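Local structure of 14 kDa fatty acid-binding protein (Schistosoma mansoni, 1VYF) at residues S13-F18 with A127-K132; N17-M22 with I34-T39; D47-T52 with T65-E70; V82-E87 with L94-V99. The protein binds long-chain fatty acids such as oleic and arachidonic acid inside a beta-barrel and may take part in their transport. All coordinates share one frame; numbering follows the deposited sequence.

Contact 1: residues S13-F18 with A127-K132; sequences SESHNF and AIRNYK. With OLA (oleic acid), chain B.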
# COMPACT_ATOMS: atom_id res chain seq x y z
N SER A 13 1.64 -2.07 12.51
CA SER A 13 1.30 -2.15 13.96
C SER A 13 -0.13 -2.47 14.27
O SER A 13 -0.40 -3.19 15.25
CB SER A 13 1.71 -0.86 14.70
OG SER A 13 1.07 0.31 14.22
N GLU A 14 -1.07 -1.97 13.45
CA GLU A 14 -2.49 -2.22 13.64
C GLU A 14 -3.27 -2.23 12.34
O GLU A 14 -2.98 -1.43 11.44
CB GLU A 14 -3.17 -1.15 14.48
CG GLU A 14 -2.42 -0.59 15.65
CD GLU A 14 -3.14 0.63 16.15
OE1 GLU A 14 -2.90 1.74 15.63
OE2 GLU A 14 -4.04 0.44 16.99
N SER A 15 -4.31 -3.04 12.31
CA SER A 15 -5.17 -3.16 11.16
C SER A 15 -6.64 -3.15 11.61
O SER A 15 -7.01 -3.91 12.50
CB SER A 15 -4.86 -4.45 10.44
OG SER A 15 -5.53 -4.48 9.21
N HIS A 16 -7.46 -2.34 10.98
CA HIS A 16 -8.88 -2.21 11.28
C HIS A 16 -9.75 -2.39 10.05
O HIS A 16 -9.59 -1.69 9.04
CB HIS A 16 -9.15 -0.81 11.88
CG HIS A 16 -10.61 -0.49 12.10
ND1 HIS A 16 -11.27 -0.80 13.26
CD2 HIS A 16 -11.51 0.13 11.30
CE1 HIS A 16 -12.53 -0.39 13.18
NE2 HIS A 16 -12.70 0.16 11.99
N ASN A 17 -10.66 -3.35 10.11
CA ASN A 17 -11.61 -3.62 9.02
C ASN A 17 -11.04 -4.15 7.70
O ASN A 17 -11.69 -4.00 6.65
CB ASN A 17 -12.52 -2.40 8.77
CG ASN A 17 -13.90 -2.79 8.21
OD1 ASN A 17 -14.47 -3.79 8.63
ND2 ASN A 17 -14.43 -2.02 7.27
N PHE A 18 -9.87 -4.76 7.75
CA PHE A 18 -9.19 -5.19 6.52
C PHE A 18 -9.86 -6.41 5.87
O PHE A 18 -9.87 -6.50 4.64
CB PHE A 18 -7.72 -5.47 6.80
CG PHE A 18 -6.83 -5.62 5.56
CD1 PHE A 18 -6.86 -4.70 4.52
CD2 PHE A 18 -5.95 -6.66 5.46
CE1 PHE A 18 -6.03 -4.83 3.40
CE2 PHE A 18 -5.12 -6.81 4.34
CZ PHE A 18 -5.17 -5.86 3.31
N ALA A 127 -10.80 0.26 5.10
CA ALA A 127 -9.91 -0.27 6.12
C ALA A 127 -8.82 0.74 6.45
O ALA A 127 -8.44 1.54 5.63
CB ALA A 127 -9.33 -1.59 5.69
N ILE A 128 -8.36 0.74 7.69
CA ILE A 128 -7.23 1.60 8.08
C ILE A 128 -6.13 0.74 8.69
O ILE A 128 -6.39 -0.06 9.59
CB ILE A 128 -7.69 2.70 9.10
CG1 ILE A 128 -8.77 3.59 8.51
CG2 ILE A 128 -6.48 3.54 9.63
CD1 ILE A 128 -9.34 4.58 9.49
N ARG A 129 -4.91 0.89 8.19
CA ARG A 129 -3.75 0.17 8.67
C ARG A 129 -2.64 1.14 9.05
O ARG A 129 -2.18 1.93 8.23
CB ARG A 129 -3.26 -0.79 7.61
CG ARG A 129 -4.23 -1.93 7.37
CD ARG A 129 -4.14 -2.52 5.99
NE ARG A 129 -2.91 -3.25 5.73
CZ ARG A 129 -2.60 -4.43 6.26
NH1 ARG A 129 -1.48 -5.01 5.92
NH2 ARG A 129 -3.44 -5.06 7.10
N ASN A 130 -2.24 1.08 10.32
CA ASN A 130 -1.21 1.96 10.86
C ASN A 130 0.14 1.24 10.86
O ASN A 130 0.24 0.09 11.29
CB ASN A 130 -1.55 2.38 12.30
CG ASN A 130 -2.58 3.49 12.36
OD1 ASN A 130 -2.74 4.29 11.42
ND2 ASN A 130 -3.36 3.50 13.43
N TYR A 131 1.16 1.94 10.39
CA TYR A 131 2.54 1.46 10.40
C TYR A 131 3.36 2.39 11.30
O TYR A 131 3.13 3.58 11.32
CB TYR A 131 3.14 1.53 8.99
CG TYR A 131 2.58 0.55 8.00
CD1 TYR A 131 1.28 0.71 7.48
CD2 TYR A 131 3.34 -0.57 7.60
CE1 TYR A 131 0.77 -0.18 6.53
CE2 TYR A 131 2.81 -1.50 6.67
CZ TYR A 131 1.54 -1.30 6.16
OH TYR A 131 1.10 -2.22 5.25
N LYS A 132 4.29 1.81 12.06
CA LYS A 132 5.25 2.56 12.86
C LYS A 132 6.57 2.61 12.14
O LYS A 132 7.01 1.64 11.51
CB LYS A 132 5.45 1.91 14.25
CG LYS A 132 4.15 1.71 14.99
CD LYS A 132 4.34 1.48 16.52
CE LYS A 132 4.84 0.09 16.84
NZ LYS A 132 5.94 0.10 17.88
C1 OLA B . -1.19 -1.77 2.87
O1 OLA B . -0.20 -1.24 2.40
O2 OLA B . -1.15 -2.02 4.17
C2 OLA B . -2.48 -2.12 2.12
C3 OLA B . -2.41 -2.50 0.63
C4 OLA B . -3.20 -3.79 0.29
C5 OLA B . -4.34 -3.66 -0.73
C6 OLA B . -5.39 -4.78 -0.62
C7 OLA B . -5.06 -6.05 -1.39
C8 OLA B . -4.25 -7.05 -0.59
C9 OLA B . -4.93 -8.40 -0.49
C10 OLA B . -4.46 -9.40 0.26
C11 OLA B . -3.20 -9.31 1.10
C12 OLA B . -2.33 -10.56 0.97
C13 OLA B . -1.23 -10.64 2.04
C14 OLA B . -0.09 -9.63 1.87
C15 OLA B . -0.28 -8.35 2.69
C16 OLA B . 0.60 -7.21 2.16
C17 OLA B . -0.21 -5.96 1.78
C18 OLA B . -0.33 -5.05 2.98
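Residues 13-16 and 127-132 pair as antiparallel neighbours, joining the first and last strands of the fatty-acid-binding barrel, and the face carrying Ser15 and Arg129 looks onto the oleate headgroup. The ladder runs through His16 and Ile128, whose backbones exchange two hydrogen bonds. At Asn130 it is broken by a classic beta bulge: N of Ser13 lies 2.8 Å and N of Glu14 3.3 Å from Asn130 O. On the outer face the carboxylate of Glu14 lies beside the amide of Asn130, and ND2 of Asn130 gives a nearly straight bond (175°) to OE1 of Glu14, reaching that oxygen on its anti side. On the inner face Arg129 is bent at chi3 (68°), which folds its guanidinium flat onto the Phe18 ring with 24° between the planes. CZ of Arg129 sits 4.1 Å from the centroid of the Phe18 ring, a cation-pi contact over the face, and the CD methylene adds a CH-pi contact. NH2 of Arg129 makes a weak bond to OG of Ser15, while its NE donates in the guanidinium plane to O2 of oleate at 2.7 Å. Tyr131 OH approaches the same O2 at 2.5 Å, the oxygen lying at the edge of its ring. Two protein donors therefore grip one carboxylate oxygen, and the ring stacked on one face probably helps to fix the rotation of the guanidinium. Arg109 also bonds to the ligand. Strand 115-122 pairs with 127-132 on its other side, and the chain leads on into helix 18-24.

Contact 2: residues N17-M22 with I34-T39; sequences NFDAVM and IGNTVT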
# COMPACT_ATOMS: atom_id res chain seq x y z
N ASN A 17 -10.66 -3.35 10.11
CA ASN A 17 -11.61 -3.62 9.02
C ASN A 17 -11.04 -4.15 7.70
O ASN A 17 -11.69 -4.00 6.65
CB ASN A 17 -12.52 -2.40 8.77
CG ASN A 17 -13.90 -2.79 8.21
OD1 ASN A 17 -14.47 -3.79 8.63
ND2 ASN A 17 -14.43 -2.02 7.27
N PHE A 18 -9.87 -4.76 7.75
CA PHE A 18 -9.19 -5.19 6.52
C PHE A 18 -9.86 -6.41 5.87
O PHE A 18 -9.87 -6.50 4.64
CB PHE A 18 -7.72 -5.47 6.80
CG PHE A 18 -6.83 -5.62 5.56
CD1 PHE A 18 -6.86 -4.70 4.52
CD2 PHE A 18 -5.95 -6.66 5.46
CE1 PHE A 18 -6.03 -4.83 3.40
CE2 PHE A 18 -5.12 -6.81 4.34
CZ PHE A 18 -5.17 -5.86 3.31
N ASP A 19 -10.43 -7.31 6.66
CA ASP A 19 -11.11 -8.45 6.03
C ASP A 19 -12.29 -8.03 5.15
O ASP A 19 -12.53 -8.65 4.11
CB ASP A 19 -11.54 -9.50 7.03
CG ASP A 19 -11.94 -10.80 6.34
OD1 ASP A 19 -11.03 -11.50 5.86
OD2 ASP A 19 -13.14 -11.18 6.23
N ALA A 20 -13.01 -6.99 5.53
CA ALA A 20 -14.11 -6.46 4.71
C ALA A 20 -13.60 -6.04 3.32
O ALA A 20 -14.34 -6.15 2.31
CB ALA A 20 -14.76 -5.28 5.40
N VAL A 21 -12.37 -5.55 3.22
CA VAL A 21 -11.91 -5.08 1.91
C VAL A 21 -11.38 -6.20 1.07
O VAL A 21 -11.63 -6.22 -0.13
CB VAL A 21 -10.93 -3.85 1.86
CG1 VAL A 21 -11.09 -2.88 3.00
CG2 VAL A 21 -9.48 -4.25 1.56
N MET A 22 -10.69 -7.17 1.65
CA MET A 22 -10.24 -8.24 0.76
C MET A 22 -11.33 -9.18 0.36
O MET A 22 -11.21 -9.83 -0.64
CB MET A 22 -8.97 -8.97 1.15
CG MET A 22 -8.54 -8.77 2.46
SD MET A 22 -9.44 -9.92 3.29
CE MET A 22 -7.95 -10.35 4.51
N ILE A 34 -3.91 -15.30 5.55
CA ILE A 34 -2.54 -14.78 5.56
C ILE A 34 -2.54 -13.26 5.69
O ILE A 34 -1.81 -12.72 6.52
CB ILE A 34 -1.73 -15.23 4.29
CG1 ILE A 34 -1.51 -16.75 4.30
CG2 ILE A 34 -0.34 -14.54 4.22
CD1 ILE A 34 -1.26 -17.32 2.89
N GLY A 35 -3.37 -12.59 4.91
CA GLY A 35 -3.50 -11.13 4.95
C GLY A 35 -3.99 -10.58 6.29
O GLY A 35 -3.62 -9.44 6.67
N ASN A 36 -4.78 -11.38 7.02
CA ASN A 36 -5.25 -10.99 8.36
C ASN A 36 -4.25 -11.31 9.50
O ASN A 36 -4.52 -10.95 10.66
CB ASN A 36 -6.64 -11.61 8.65
CG ASN A 36 -7.73 -11.04 7.73
OD1 ASN A 36 -7.70 -9.87 7.36
ND2 ASN A 36 -8.71 -11.87 7.37
N THR A 37 -3.12 -11.93 9.18
CA THR A 37 -2.13 -12.35 10.16
C THR A 37 -0.74 -11.71 9.99
O THR A 37 -0.15 -11.26 10.98
CB THR A 37 -1.96 -13.89 10.20
OG1 THR A 37 -1.27 -14.34 9.02
CG2 THR A 37 -3.30 -14.64 10.19
N VAL A 38 -0.21 -11.67 8.76
CA VAL A 38 1.17 -11.20 8.58
C VAL A 38 1.28 -9.72 8.84
O VAL A 38 0.34 -8.95 8.60
CB VAL A 38 1.79 -11.48 7.17
CG1 VAL A 38 1.95 -12.96 6.95
CG2 VAL A 38 0.98 -10.80 6.05
N THR A 39 2.46 -9.33 9.30
CA THR A 39 2.76 -7.94 9.60
C THR A 39 3.97 -7.56 8.77
O THR A 39 5.12 -7.85 9.11
CB THR A 39 3.02 -7.75 11.10
OG1 THR A 39 3.96 -8.71 11.53
CG2 THR A 39 1.80 -8.08 11.89
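Phe18 of the 17-22 segment turns the edge of its ring toward helix 29-35: Gly35 O lies in the ring plane, 3.8 Å from CE2 of Phe18. The phenyl group stands almost upright against the neighbouring amide of Asn36, with 82° between the two planes. Asp19 follows and carries the polar part of the contact. With CG anti to the backbone N (chi1 -166°), its carboxylate extends across the gap and meets the Asn36 side chain at about a right angle. ND2 of Asn36 donates to OD1 of Asp19 at 2.8 Å with an N-H...O angle of 161°; the acceptor lies in the amide plane, whereas the donor comes from above the carboxylate plane. OD2 of Asp19 forms a salt bridge with Arg32, so the carboxylate is shared between Arg32 and Asn36. One helical turn on, one of two modelled conformers of Met22 brings CE near Gly35 and Asn36, but this placement is doubtful. At the far side, Ile34 O accepts from the amides of Thr37 and Val38 and from OG1 of Thr37. The pair of helices is the helix-turn-helix lid of the fatty-acid-binding protein fold, and Gly35 touches the bound oleate. The chemistry is divided: a charge-assisted amide-carboxylate bond toward the outside and the Phe18 ring edge against the Gly35 carbonyl on the more buried side, an arrangement that ties the two lid helices together beside the ligand.

Contact 3: residues D47-T52 with T65-E70; sequences DGDKMT and TFKFGE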
# COMPACT_ATOMS: atom_id res chain seq x y z
N ASP A 47 14.61 7.93 -5.61
CA ASP A 47 15.77 7.95 -6.48
C ASP A 47 15.39 8.63 -7.81
O ASP A 47 15.01 7.96 -8.77
CB ASP A 47 16.23 6.52 -6.74
CG ASP A 47 16.40 5.71 -5.46
OD1 ASP A 47 17.51 5.76 -4.85
OD2 ASP A 47 15.46 5.01 -4.99
N GLY A 48 15.47 9.96 -7.82
CA GLY A 48 15.25 10.75 -9.01
C GLY A 48 13.80 11.17 -9.12
O GLY A 48 13.22 11.67 -8.16
N ASP A 49 13.23 10.96 -10.31
CA ASP A 49 11.81 11.16 -10.54
C ASP A 49 11.00 9.96 -10.01
O ASP A 49 9.79 9.91 -10.18
CB ASP A 49 11.53 11.28 -12.05
CG ASP A 49 12.15 12.51 -12.66
OD1 ASP A 49 13.38 12.69 -12.55
OD2 ASP A 49 11.47 13.36 -13.30
N LYS A 50 11.68 9.00 -9.38
CA LYS A 50 11.08 7.70 -9.09
C LYS A 50 11.09 7.39 -7.61
O LYS A 50 12.10 7.58 -6.95
CB LYS A 50 11.86 6.60 -9.82
CG LYS A 50 11.93 6.78 -11.35
CD LYS A 50 11.57 5.50 -12.11
CE LYS A 50 10.06 5.47 -12.47
NZ LYS A 50 9.61 4.20 -13.16
N MET A 51 9.97 6.88 -7.10
CA MET A 51 9.89 6.30 -5.76
C MET A 51 9.79 4.79 -5.88
O MET A 51 9.13 4.28 -6.79
CB MET A 51 8.64 6.81 -5.06
CG MET A 51 8.45 6.26 -3.67
SD MET A 51 7.11 7.16 -2.80
CE MET A 51 8.01 8.00 -1.62
N THR A 52 10.41 4.09 -4.94
CA THR A 52 10.32 2.64 -4.82
C THR A 52 9.81 2.22 -3.45
O THR A 52 10.35 2.63 -2.43
CB THR A 52 11.69 1.98 -5.15
OG1 THR A 52 12.01 2.21 -6.53
CG2 THR A 52 11.58 0.45 -5.07
N THR A 65 8.14 0.38 -8.46
CA THR A 65 8.86 1.63 -8.72
C THR A 65 7.96 2.45 -9.65
O THR A 65 7.35 1.91 -10.58
CB THR A 65 10.25 1.36 -9.35
OG1 THR A 65 11.08 0.62 -8.42
CG2 THR A 65 11.03 2.66 -9.56
N PHE A 66 7.82 3.75 -9.37
CA PHE A 66 6.88 4.59 -10.12
C PHE A 66 7.27 6.06 -10.14
O PHE A 66 7.95 6.57 -9.25
CB PHE A 66 5.46 4.46 -9.53
CG PHE A 66 5.40 4.65 -8.04
CD1 PHE A 66 5.54 3.57 -7.18
CD2 PHE A 66 5.22 5.91 -7.49
CE1 PHE A 66 5.50 3.75 -5.80
CE2 PHE A 66 5.17 6.09 -6.10
CZ PHE A 66 5.31 5.00 -5.27
N LYS A 67 6.83 6.72 -11.21
CA LYS A 67 6.77 8.18 -11.29
C LYS A 67 5.36 8.61 -10.90
O LYS A 67 4.39 7.93 -11.25
CB LYS A 67 7.03 8.59 -12.74
CG LYS A 67 7.19 10.06 -12.96
CD LYS A 67 7.88 10.32 -14.33
CE LYS A 67 9.28 9.69 -14.36
NZ LYS A 67 9.29 8.31 -14.93
N PHE A 68 5.24 9.71 -10.17
CA PHE A 68 3.92 10.22 -9.78
C PHE A 68 3.12 10.65 -11.02
O PHE A 68 3.68 11.29 -11.89
CB PHE A 68 4.06 11.38 -8.78
CG PHE A 68 4.72 11.01 -7.48
CD1 PHE A 68 4.18 10.01 -6.67
CD2 PHE A 68 5.87 11.64 -7.06
CE1 PHE A 68 4.78 9.67 -5.49
CE2 PHE A 68 6.48 11.29 -5.88
CZ PHE A 68 5.93 10.30 -5.09
N GLY A 69 1.85 10.24 -11.12
CA GLY A 69 0.96 10.61 -12.22
C GLY A 69 1.05 9.69 -13.43
O GLY A 69 0.22 9.79 -14.37
N GLU A 70 2.02 8.79 -13.39
CA GLU A 70 2.34 7.90 -14.50
C GLU A 70 1.78 6.49 -14.29
O GLU A 70 2.24 5.76 -13.43
CB GLU A 70 3.86 7.83 -14.68
CG GLU A 70 4.28 6.82 -15.73
CD GLU A 70 5.77 6.85 -16.02
OE1 GLU A 70 6.46 5.91 -15.57
OE2 GLU A 70 6.22 7.82 -16.69
O HOH W 1 7.75 11.27 -9.83
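Thr52 and Thr65 face each other across a non-hydrogen-bonded pair, and their hydroxyls meet at 2.6 Å between OG1 of Thr52 and OG1 of Thr65. Both residues hold OG1 beside the backbone N (chi1 -65° and -63°), which brings the two oxygens together between the strands. On the opposite face Met51 and Phe66 run side by side. Phe66 places its ring between its own N and carbonyl carbon (chi1 51°), and this swings the ring over Met51, whose O lies above one face, toward the rim. CB of Met51 packs 3.7 Å from CE2 of Phe66. The thioether, fully extended as far as SD, passes obliquely by the ring, with SD of Met51 4.8 Å from the Phe66 centroid; a second Met-aromatic contact goes to Phe68. These residues belong to the hairpin of strands 50-56 and 62-66 in the barrel wall, where Met51 and Phe66 exchange two backbone bonds. Farther along, one water bridges the chains, donating to Asp49 O and accepting from Phe68 N. Lys50, bent at chi2 and chi3, lays its CE against the backbone at Lys67. Lys67 bends too, resting CE 3.6 Å from CB of Asp49, and its NZ forms a salt bridge with OE2 of Glu70 across the type II beta turn from Lys67 to Glu70. Phe66 and Phe68 both reach Val86 on strand 81-88, and Met3 packs against Met51 and Phe68.

Contact 4: residues V82-E87 with L94-V99; sequences VKSVVE and LTQTQV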
# COMPACT_ATOMS: atom_id res chain seq x y z
N VAL A 82 -3.22 -5.39 -12.26
CA VAL A 82 -3.91 -4.12 -12.11
C VAL A 82 -3.12 -3.01 -12.80
O VAL A 82 -1.91 -3.12 -13.02
CB VAL A 82 -4.12 -3.80 -10.59
CG1 VAL A 82 -4.84 -4.95 -9.90
CG2 VAL A 82 -2.77 -3.53 -9.89
N LYS A 83 -3.84 -1.96 -13.18
CA LYS A 83 -3.25 -0.71 -13.65
C LYS A 83 -3.28 0.25 -12.48
O LYS A 83 -4.37 0.53 -11.95
CB LYS A 83 -4.10 -0.08 -14.78
CG LYS A 83 -4.57 -1.01 -15.90
CD LYS A 83 -5.55 -0.24 -16.85
CE LYS A 83 -6.94 0.09 -16.21
NZ LYS A 83 -7.10 1.55 -15.74
N SER A 84 -2.11 0.74 -12.10
CA SER A 84 -1.99 1.66 -11.00
C SER A 84 -1.37 3.01 -11.37
O SER A 84 -0.62 3.14 -12.33
CB SER A 84 -1.16 1.02 -9.88
OG SER A 84 -1.65 -0.28 -9.61
N VAL A 85 -1.72 4.02 -10.61
CA VAL A 85 -1.01 5.28 -10.62
C VAL A 85 -0.95 5.79 -9.19
O VAL A 85 -1.89 5.59 -8.44
CB VAL A 85 -1.71 6.33 -11.52
CG1 VAL A 85 -3.10 6.63 -11.02
CG2 VAL A 85 -0.88 7.59 -11.57
N VAL A 86 0.15 6.40 -8.83
CA VAL A 86 0.35 6.98 -7.51
C VAL A 86 0.40 8.48 -7.74
O VAL A 86 1.12 8.95 -8.62
CB VAL A 86 1.65 6.49 -6.85
CG1 VAL A 86 1.82 7.14 -5.48
CG2 VAL A 86 1.66 4.97 -6.70
N GLU A 87 -0.41 9.23 -6.99
CA GLU A 87 -0.41 10.69 -7.08
C GLU A 87 0.12 11.30 -5.79
O GLU A 87 -0.18 10.81 -4.69
CB GLU A 87 -1.82 11.20 -7.40
CG GLU A 87 -2.39 10.77 -8.75
CD GLU A 87 -2.01 11.69 -9.92
OE1 GLU A 87 -2.82 11.78 -10.88
OE2 GLU A 87 -0.93 12.32 -9.89
N LEU A 94 0.41 10.46 -0.23
CA LEU A 94 0.22 10.01 -1.61
C LEU A 94 -0.96 9.09 -1.70
O LEU A 94 -1.33 8.42 -0.71
CB LEU A 94 1.47 9.36 -2.18
CG LEU A 94 2.19 8.34 -1.36
CD1 LEU A 94 1.46 7.03 -1.46
CD2 LEU A 94 3.69 8.20 -1.77
N THR A 95 -1.55 9.04 -2.89
CA THR A 95 -2.73 8.23 -3.12
C THR A 95 -2.50 7.27 -4.31
O THR A 95 -2.18 7.72 -5.40
CB THR A 95 -3.92 9.15 -3.41
OG1 THR A 95 -4.15 10.06 -2.31
CG2 THR A 95 -5.18 8.38 -3.55
N GLN A 96 -2.66 5.96 -4.08
CA GLN A 96 -2.48 4.94 -5.10
C GLN A 96 -3.83 4.38 -5.49
O GLN A 96 -4.62 3.93 -4.65
CB GLN A 96 -1.58 3.82 -4.58
CG GLN A 96 -1.37 2.68 -5.57
CD GLN A 96 -0.45 1.64 -5.08
OE1 GLN A 96 -0.10 1.62 -3.91
NE2 GLN A 96 -0.00 0.77 -6.00
N THR A 97 -4.09 4.37 -6.80
CA THR A 97 -5.30 3.81 -7.32
C THR A 97 -4.92 2.55 -8.08
O THR A 97 -4.01 2.58 -8.91
CB THR A 97 -6.02 4.89 -8.20
OG1 THR A 97 -6.40 6.01 -7.37
CG2 THR A 97 -7.31 4.40 -8.70
N GLN A 98 -5.56 1.44 -7.77
CA GLN A 98 -5.32 0.16 -8.42
C GLN A 98 -6.61 -0.28 -9.08
O GLN A 98 -7.61 -0.52 -8.42
CB GLN A 98 -4.89 -0.91 -7.41
CG GLN A 98 -3.56 -0.63 -6.78
CD GLN A 98 -3.09 -1.75 -5.83
OE1 GLN A 98 -3.85 -2.26 -5.03
NE2 GLN A 98 -1.81 -2.10 -5.92
N VAL A 99 -6.59 -0.42 -10.40
CA VAL A 99 -7.80 -0.79 -11.14
C VAL A 99 -7.64 -2.21 -11.67
O VAL A 99 -6.83 -2.44 -12.56
CB VAL A 99 -8.09 0.22 -12.28
CG1 VAL A 99 -9.37 -0.16 -13.03
CG2 VAL A 99 -8.22 1.63 -11.74
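Leu94 meets Val86 near the turn end of a beta hairpin whose antiparallel strands, 81-88 and 93-99, are neighbours in the fatty-acid-binding barrel. CB of Leu94 lies 4.0 Å from CG1 of Val86, on the inner face. Thr95 points outward and exchanges two backbone bonds with Glu87. Gln96 turns inward again, its chain straight from CA to the amide (chi1 179°, chi2 177°); its CG passes CG2 of Val86, and OE1 is held by Arg109, a residue that binds the fatty acid. The glutamine thus acts as a second-shell partner of the headgroup site. Thr97, outward, pairs with Val85 through two further backbone bonds, and its carbonyl also takes a close CA-H...O contact from Ser84. Gln98 packs its CG against the hydroxyl of Ser84, 3.4 Å from OG; that OG and NE2 of Gln98 both bond to OE1 of Glu74 on strand 72-75, a shared acceptor that fixes two inward polar groups. Val99 closes the ladder with Lys83, whose side chain bends at chi3 and chi4 so that NZ of Lys83 comes to lie 3.8 Å from CB of Val99.

How the contacts relate
Contacts 1 and 2 share Asn17 and Phe18, so strand 8-16 leads directly from the carboxylate site into the lid; their centres are 9 Å apart, and CB of Ala127 meets CG1 of Val21 at 3.5 Å. Contacts 3 and 4 form a second group, with centres 12 Å apart: CE2 of Phe66 packs 3.6 Å from CG1 of Val86, and Gly69 N lies 2.9 Å from Val86 O, a probable hydrogen bond. Contact 1 lies across the chain's centre from both, 25 Å from contact 3 and 19 Å from contact 4, centre to centre. Arg109 links the far wall to the ligand: it bonds to oleate beside Arg129 and Tyr131 and is held by Gln96 of contact 4.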